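Local coordinates for protein putative Acetyltransferase (Lactobacillus plantarum WCFS1, PDB 3EFA) that is a putative N-acetyltransferase of the GNAT family, which probably transfers an acetyl group from acetyl-CoA to an amine substrate, at residues V36-A49 with L62-R76. Numbering follows the deposited sequence.
Sequences VEFDVKDTDQCEYA and LRLEPQADHVMRFGR. With FMT (formic acid), chain B.
Arg-63 reaches from strand 57-66 into the loop that joins helix 34-37 to strand 48-52. Its guanidinium meets Asp-39 end-on: NH1 bonds OD1 at 2.8 Å and NH2 bonds OD2 at 3.2 Å. The two flat groups lie only 22° apart. NH1 also bonds Asp-42 OD1, arriving from above that carboxylate, while Tyr-48 OH donates to the anti lone pair of Asp-42 OD1 at 2.6 Å. NE and NH2 both go to Glu-65 OE2. The guanidinium is therefore held along its edge by three acids. Lys-41 CB sits over one face and Arg-76 CG over the opposite one, both toward the rim.

The tight part is around the Arg-63 methylenes. With chi1 at -176°, the chain runs alongside the Tyr-48 ring, CD 3.6 Å from CE1. Cys-46 SG packs on the same methylenes. The two antiparallel strands pair here, Ala-49 and Leu-62 exchanging both backbone bonds. On the opposite face of the sheet Ala-49 CB meets Leu-62 CD1 at 3.8 Å. Arg-76 grips Glu-37 O side-on with NE and NH2, both at 3.1 Å. The buried Glu-37 carboxylate pairs with Arg-22 of helix 12-29 as well as with Arg-76.

The other side is looser. A water bridges Glu-47 N and Leu-64 O, and the Lys-41 amine turns away from Arg-63 on an exposed chain.

Asp-39 OD2 lies 3.4 Å from Arg-76 NH2, well out of the guanidinium plane, so only the charges pair. Acids and arginines thus alternate in one network, which ties the loop to the GNAT sheet. Such pairing would be expected to keep Asp-39 and Asp-42 ionised.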
loop_
_atom_site.group_PDB
_atom_site.type_symbol
_atom_site.label_atom_id
_atom_site.label_comp_id
_atom_site.label_asym_id
_atom_site.label_seq_id
_atom_site.Cartn_x
_atom_site.Cartn_y
_atom_site.Cartn_z
ATOM N N VAL A 36 -15.505 15.357 6.421
ATOM C CA VAL A 36 -14.728 14.165 6.074
ATOM C C VAL A 36 -14.648 14.015 4.526
ATOM O O VAL A 36 -13.564 13.822 3.968
ATOM C CB VAL A 36 -15.276 12.846 6.737
ATOM C CG1 VAL A 36 -14.482 11.625 6.263
ATOM C CG2 VAL A 36 -15.228 12.926 8.256
ATOM N N GLU A 37 -15.787 14.121 3.837
ATOM C CA GLU A 37 -15.807 13.994 2.372
ATOM C C GLU A 37 -14.952 15.057 1.672
ATOM O O GLU A 37 -14.142 14.729 0.796
ATOM C CB GLU A 37 -17.237 14.055 1.821
ATOM C CG GLU A 37 -17.304 14.079 0.294
ATOM C CD GLU A 37 -16.653 12.843 -0.332
ATOM O OE1 GLU A 37 -16.639 11.792 0.344
ATOM O OE2 GLU A 37 -16.159 12.919 -1.487
ATOM N N PHE A 38 -15.145 16.321 2.057
ATOM C CA PHE A 38 -14.417 17.429 1.456
ATOM C C PHE A 38 -13.221 17.789 2.323
ATOM O O PHE A 38 -13.365 18.062 3.516
ATOM C CB PHE A 38 -15.369 18.620 1.173
ATOM C CG PHE A 38 -16.542 18.228 0.309
ATOM C CD1 PHE A 38 -16.376 18.070 -1.073
ATOM C CD2 PHE A 38 -17.777 17.923 0.881
ATOM C CE1 PHE A 38 -17.445 17.655 -1.886
ATOM C CE2 PHE A 38 -18.849 17.507 0.093
ATOM C CZ PHE A 38 -18.689 17.370 -1.298
ATOM N N ASP A 39 -12.035 17.757 1.720
ATOM C CA ASP A 39 -10.798 17.753 2.504
ATOM C C ASP A 39 -9.797 18.762 1.987
ATOM O O ASP A 39 -10.062 19.489 1.011
ATOM C CB ASP A 39 -10.162 16.341 2.540
ATOM C CG ASP A 39 -9.562 15.909 1.183
ATOM O OD1 ASP A 39 -9.582 16.688 0.200
ATOM O OD2 ASP A 39 -9.053 14.768 1.093
ATOM N N VAL A 40 -8.632 18.771 2.626
ATOM C CA VAL A 40 -7.571 19.716 2.309
ATOM C C VAL A 40 -7.049 19.641 0.854
ATOM O O VAL A 40 -6.504 20.618 0.351
ATOM C CB VAL A 40 -6.415 19.602 3.314
ATOM C CG1 VAL A 40 -5.582 18.326 3.048
ATOM C CG2 VAL A 40 -5.560 20.856 3.276
ATOM N N LYS A 41 -7.228 18.507 0.174
ATOM C CA LYS A 41 -6.848 18.415 -1.244
ATOM C C LYS A 41 -7.822 19.129 -2.209
ATOM O O LYS A 41 -7.504 19.339 -3.389
ATOM C CB LYS A 41 -6.689 16.957 -1.686
ATOM C CG LYS A 41 -5.737 16.139 -0.853
ATOM C CD LYS A 41 -4.294 16.587 -1.018
ATOM C CE LYS A 41 -3.374 15.769 -0.107
ATOM N NZ LYS A 41 -2.070 16.444 0.175
ATOM N N ASP A 42 -9.008 19.482 -1.727
ATOM C CA ASP A 42 -9.974 20.155 -2.602
ATOM C C ASP A 42 -9.686 21.646 -2.697
ATOM O O ASP A 42 -10.312 22.432 -1.997
ATOM C CB ASP A 42 -11.408 19.937 -2.115
ATOM C CG ASP A 42 -11.890 18.522 -2.354
ATOM O OD1 ASP A 42 -11.802 18.061 -3.512
ATOM O OD2 ASP A 42 -12.365 17.877 -1.392
ATOM N N THR A 43 -8.731 22.012 -3.557
ATOM C CA THR A 43 -8.358 23.401 -3.819
ATOM C C THR A 43 -8.746 23.785 -5.253
ATOM O O THR A 43 -9.224 22.946 -6.019
ATOM C CB THR A 43 -6.838 23.600 -3.685
ATOM O OG1 THR A 43 -6.183 22.981 -4.800
ATOM C CG2 THR A 43 -6.295 23.001 -2.366
ATOM N N ASP A 44 -8.510 25.051 -5.610
ATOM C CA ASP A 44 -8.766 25.582 -6.955
ATOM C C ASP A 44 -7.903 24.926 -8.020
ATOM O O ASP A 44 -8.211 24.981 -9.213
ATOM C CB ASP A 44 -8.470 27.081 -6.992
ATOM C CG ASP A 44 -9.509 27.891 -6.278
ATOM O OD1 ASP A 44 -10.662 27.428 -6.226
ATOM O OD2 ASP A 44 -9.172 28.984 -5.776
ATOM N N GLN A 45 -6.807 24.332 -7.572
ATOM C CA GLN A 45 -5.800 23.748 -8.450
ATOM C C GLN A 45 -6.021 22.253 -8.688
ATOM O O GLN A 45 -5.340 21.638 -9.526
ATOM C CB GLN A 45 -4.394 23.950 -7.864
ATOM C CG GLN A 45 -3.784 25.336 -8.083
ATOM C CD GLN A 45 -3.746 26.188 -6.823
ATOM O OE1 GLN A 45 -3.939 25.691 -5.712
ATOM N NE2 GLN A 45 -3.481 27.479 -6.994
ATOM N N CYS A 46 -6.943 21.649 -7.931
ATOM C CA CYS A 46 -7.195 20.208 -8.058
ATOM C C CYS A 46 -8.015 19.893 -9.313
ATOM O O CYS A 46 -9.015 20.557 -9.583
ATOM C CB CYS A 46 -7.909 19.656 -6.821
ATOM S SG CYS A 46 -8.047 17.821 -6.777
ATOM N N GLU A 47 -7.589 18.883 -10.072
ATOM C CA GLU A 47 -8.296 18.486 -11.295
ATOM C C GLU A 47 -9.275 17.335 -11.079
ATOM O O GLU A 47 -8.968 16.381 -10.367
ATOM C CB GLU A 47 -7.295 18.135 -12.397
ATOM C CG GLU A 47 -6.488 19.352 -12.850
ATOM C CD GLU A 47 -5.505 19.056 -13.966
ATOM O OE1 GLU A 47 -4.629 18.165 -13.801
ATOM O OE2 GLU A 47 -5.595 19.742 -15.005
ATOM N N TYR A 48 -10.449 17.416 -11.703
ATOM C CA TYR A 48 -11.445 16.342 -11.568
ATOM C C TYR A 48 -11.828 15.786 -12.937
ATOM O O TYR A 48 -11.762 16.491 -13.933
ATOM C CB TYR A 48 -12.686 16.842 -10.801
ATOM C CG TYR A 48 -12.343 17.490 -9.469
ATOM C CD1 TYR A 48 -12.427 16.768 -8.278
ATOM C CD2 TYR A 48 -11.898 18.817 -9.403
ATOM C CE1 TYR A 48 -12.098 17.351 -7.054
ATOM C CE2 TYR A 48 -11.555 19.406 -8.179
ATOM C CZ TYR A 48 -11.661 18.665 -7.002
ATOM O OH TYR A 48 -11.328 19.221 -5.773
ATOM N N ALA A 49 -12.197 14.506 -12.983
ATOM C CA ALA A 49 -12.707 13.888 -14.207
ATOM C C ALA A 49 -14.227 13.751 -14.118
ATOM O O ALA A 49 -14.727 13.139 -13.175
ATOM C CB ALA A 49 -12.046 12.498 -14.446
ATOM N N LEU A 62 -14.558 11.210 -10.879
ATOM C CA LEU A 62 -13.448 10.807 -10.008
ATOM C C LEU A 62 -12.447 11.967 -9.806
ATOM O O LEU A 62 -12.410 12.913 -10.601
ATOM C CB LEU A 62 -12.754 9.535 -10.533
ATOM C CG LEU A 62 -11.992 9.535 -11.868
ATOM C CD1 LEU A 62 -10.604 10.174 -11.745
ATOM C CD2 LEU A 62 -11.871 8.108 -12.404
ATOM N N ARG A 63 -11.655 11.897 -8.739
ATOM C CA ARG A 63 -10.684 12.946 -8.429
ATOM C C ARG A 63 -9.257 12.507 -8.791
ATOM O O ARG A 63 -8.813 11.403 -8.428
ATOM C CB ARG A 63 -10.770 13.352 -6.940
ATOM C CG ARG A 63 -9.835 14.532 -6.530
ATOM C CD ARG A 63 -10.108 15.070 -5.108
ATOM N NE ARG A 63 -9.538 14.219 -4.052
ATOM C CZ ARG A 63 -9.540 14.508 -2.748
ATOM N NH1 ARG A 63 -10.087 15.646 -2.303
ATOM N NH2 ARG A 63 -8.985 13.656 -1.881
ATOM N N LEU A 64 -8.533 13.366 -9.502
ATOM C CA LEU A 64 -7.151 13.035 -9.861
ATOM C C LEU A 64 -6.170 13.401 -8.731
ATOM O O LEU A 64 -6.086 14.565 -8.331
ATOM C CB LEU A 64 -6.779 13.676 -11.210
ATOM C CG LEU A 64 -7.701 13.109 -12.313
ATOM C CD1 LEU A 64 -8.210 14.148 -13.287
ATOM C CD2 LEU A 64 -7.068 11.912 -13.054
ATOM N N GLU A 65 -5.473 12.385 -8.206
ATOM C CA GLU A 65 -4.549 12.532 -7.075
ATOM C C GLU A 65 -3.145 11.959 -7.382
ATOM O O GLU A 65 -2.791 10.857 -6.928
ATOM C CB GLU A 65 -5.122 11.868 -5.805
ATOM C CG GLU A 65 -6.574 12.243 -5.473
ATOM C CD GLU A 65 -7.137 11.523 -4.237
ATOM O OE1 GLU A 65 -6.358 10.871 -3.495
ATOM O OE2 GLU A 65 -8.367 11.605 -4.010
ATOM N N PRO A 66 -2.324 12.725 -8.119
ATOM C CA PRO A 66 -0.946 12.289 -8.438
ATOM C C PRO A 66 -0.127 11.993 -7.176
ATOM O O PRO A 66 -0.226 12.750 -6.202
ATOM C CB PRO A 66 -0.315 13.500 -9.131
ATOM C CG PRO A 66 -1.370 14.594 -9.177
ATOM C CD PRO A 66 -2.586 14.149 -8.418
ATOM N N GLN A 67 0.666 10.922 -7.204
ATOM C CA GLN A 67 1.569 10.575 -6.111
ATOM C C GLN A 67 3.022 10.616 -6.616
ATOM O O GLN A 67 3.260 10.878 -7.791
ATOM C CB GLN A 67 1.234 9.180 -5.565
ATOM C CG GLN A 67 -0.244 8.964 -5.262
ATOM C CD GLN A 67 -0.698 9.709 -4.015
ATOM O OE1 GLN A 67 -0.020 9.665 -2.981
ATOM N NE2 GLN A 67 -1.847 10.414 -4.108
ATOM N N ALA A 68 3.988 10.356 -5.736
ATOM C CA ALA A 68 5.392 10.271 -6.152
ATOM C C ALA A 68 5.666 9.070 -7.057
ATOM O O ALA A 68 4.874 8.132 -7.114
ATOM C CB ALA A 68 6.322 10.222 -4.929
ATOM N N ASP A 69 6.797 9.116 -7.758
ATOM C CA ASP A 69 7.305 7.982 -8.530
ATOM C C ASP A 69 6.376 7.489 -9.654
ATOM O O ASP A 69 6.317 6.282 -9.942
ATOM C CB ASP A 69 7.697 6.821 -7.605
ATOM C CG ASP A 69 8.754 5.917 -8.226
ATOM O OD1 ASP A 69 9.369 6.348 -9.231
ATOM O OD2 ASP A 69 8.974 4.785 -7.717
ATOM N N HIS A 70 5.661 8.425 -10.280
ATOM C CA HIS A 70 4.860 8.135 -11.474
ATOM C C HIS A 70 3.643 7.245 -11.205
ATOM O O HIS A 70 3.162 6.553 -12.098
ATOM C CB HIS A 70 5.743 7.540 -12.579
ATOM C CG HIS A 70 6.887 8.423 -12.964
ATOM N ND1 HIS A 70 8.188 8.171 -12.583
ATOM C CD2 HIS A 70 6.920 9.580 -13.672
ATOM C CE1 HIS A 70 8.975 9.122 -13.054
ATOM N NE2 HIS A 70 8.231 9.989 -13.718
ATOM N N VAL A 71 3.158 7.280 -9.968
ATOM C CA VAL A 71 1.922 6.603 -9.588
ATOM C C VAL A 71 0.756 7.602 -9.517
ATOM O O VAL A 71 0.842 8.616 -8.817
ATOM C CB VAL A 71 2.077 5.868 -8.226
ATOM C CG1 VAL A 71 0.750 5.252 -7.789
ATOM C CG2 VAL A 71 3.177 4.784 -8.308
HETATM N N MSE A 72 -0.314 7.325 -10.269
HETATM C CA MSE A 72 -1.537 8.128 -10.211
HETATM C C MSE A 72 -2.600 7.447 -9.372
HETATM O O MSE A 72 -2.970 6.308 -9.643
HETATM C CB MSE A 72 -2.108 8.386 -11.605
HETATM C CG MSE A 72 -3.494 9.038 -11.568
HETATM SE SE MSE A 72 -3.524 10.914 -10.955
HETATM C CE MSE A 72 -2.361 11.630 -12.369
ATOM N N ARG A 73 -3.091 8.136 -8.349
ATOM C CA ARG A 73 -4.221 7.615 -7.587
ATOM C C ARG A 73 -5.530 8.256 -8.078
ATOM O O ARG A 73 -5.605 9.480 -8.256
ATOM C CB ARG A 73 -4.017 7.798 -6.074
ATOM C CG ARG A 73 -5.204 7.330 -5.216
ATOM C CD ARG A 73 -5.025 7.735 -3.750
ATOM N NE ARG A 73 -3.785 7.193 -3.226
ATOM C CZ ARG A 73 -3.245 7.498 -2.049
ATOM N NH1 ARG A 73 -3.831 8.376 -1.246
ATOM N NH2 ARG A 73 -2.100 6.924 -1.687
ATOM N N PHE A 74 -6.532 7.418 -8.338
ATOM C CA PHE A 74 -7.871 7.884 -8.699
ATOM C C PHE A 74 -8.790 7.796 -7.470
ATOM O O PHE A 74 -9.009 6.701 -6.944
ATOM C CB PHE A 74 -8.459 7.022 -9.817
ATOM C CG PHE A 74 -7.559 6.861 -11.021
ATOM C CD1 PHE A 74 -7.424 7.892 -11.957
ATOM C CD2 PHE A 74 -6.869 5.664 -11.236
ATOM C CE1 PHE A 74 -6.610 7.742 -13.081
ATOM C CE2 PHE A 74 -6.047 5.498 -12.356
ATOM C CZ PHE A 74 -5.915 6.536 -13.283
ATOM N N GLY A 75 -9.318 8.930 -7.003
ATOM C CA GLY A 75 -10.170 8.938 -5.820
ATOM C C GLY A 75 -11.543 9.605 -5.926
ATOM O O GLY A 75 -11.970 10.028 -7.018
ATOM N N ARG A 76 -12.224 9.705 -4.778
ATOM C CA ARG A 76 -13.596 10.240 -4.677
ATOM C C ARG A 76 -14.507 9.819 -5.856
ATOM O O ARG A 76 -15.129 10.663 -6.545
ATOM C CB ARG A 76 -13.574 11.768 -4.470
ATOM C CG ARG A 76 -12.755 12.220 -3.233
ATOM C CD ARG A 76 -13.247 11.541 -1.947
ATOM N NE ARG A 76 -12.959 12.277 -0.709
ATOM C CZ ARG A 76 -11.918 12.059 0.104
ATOM N NH1 ARG A 76 -10.999 11.133 -0.181
ATOM N NH2 ARG A 76 -11.784 12.784 1.217
HETATM C C FMT B . -1.910 7.911 2.068
HETATM O O1 FMT B . -1.310 8.317 1.077
HETATM O O2 FMT B . -2.848 7.119 2.004
HETATM O O HOH W 1 -5.208 16.965 -9.421
#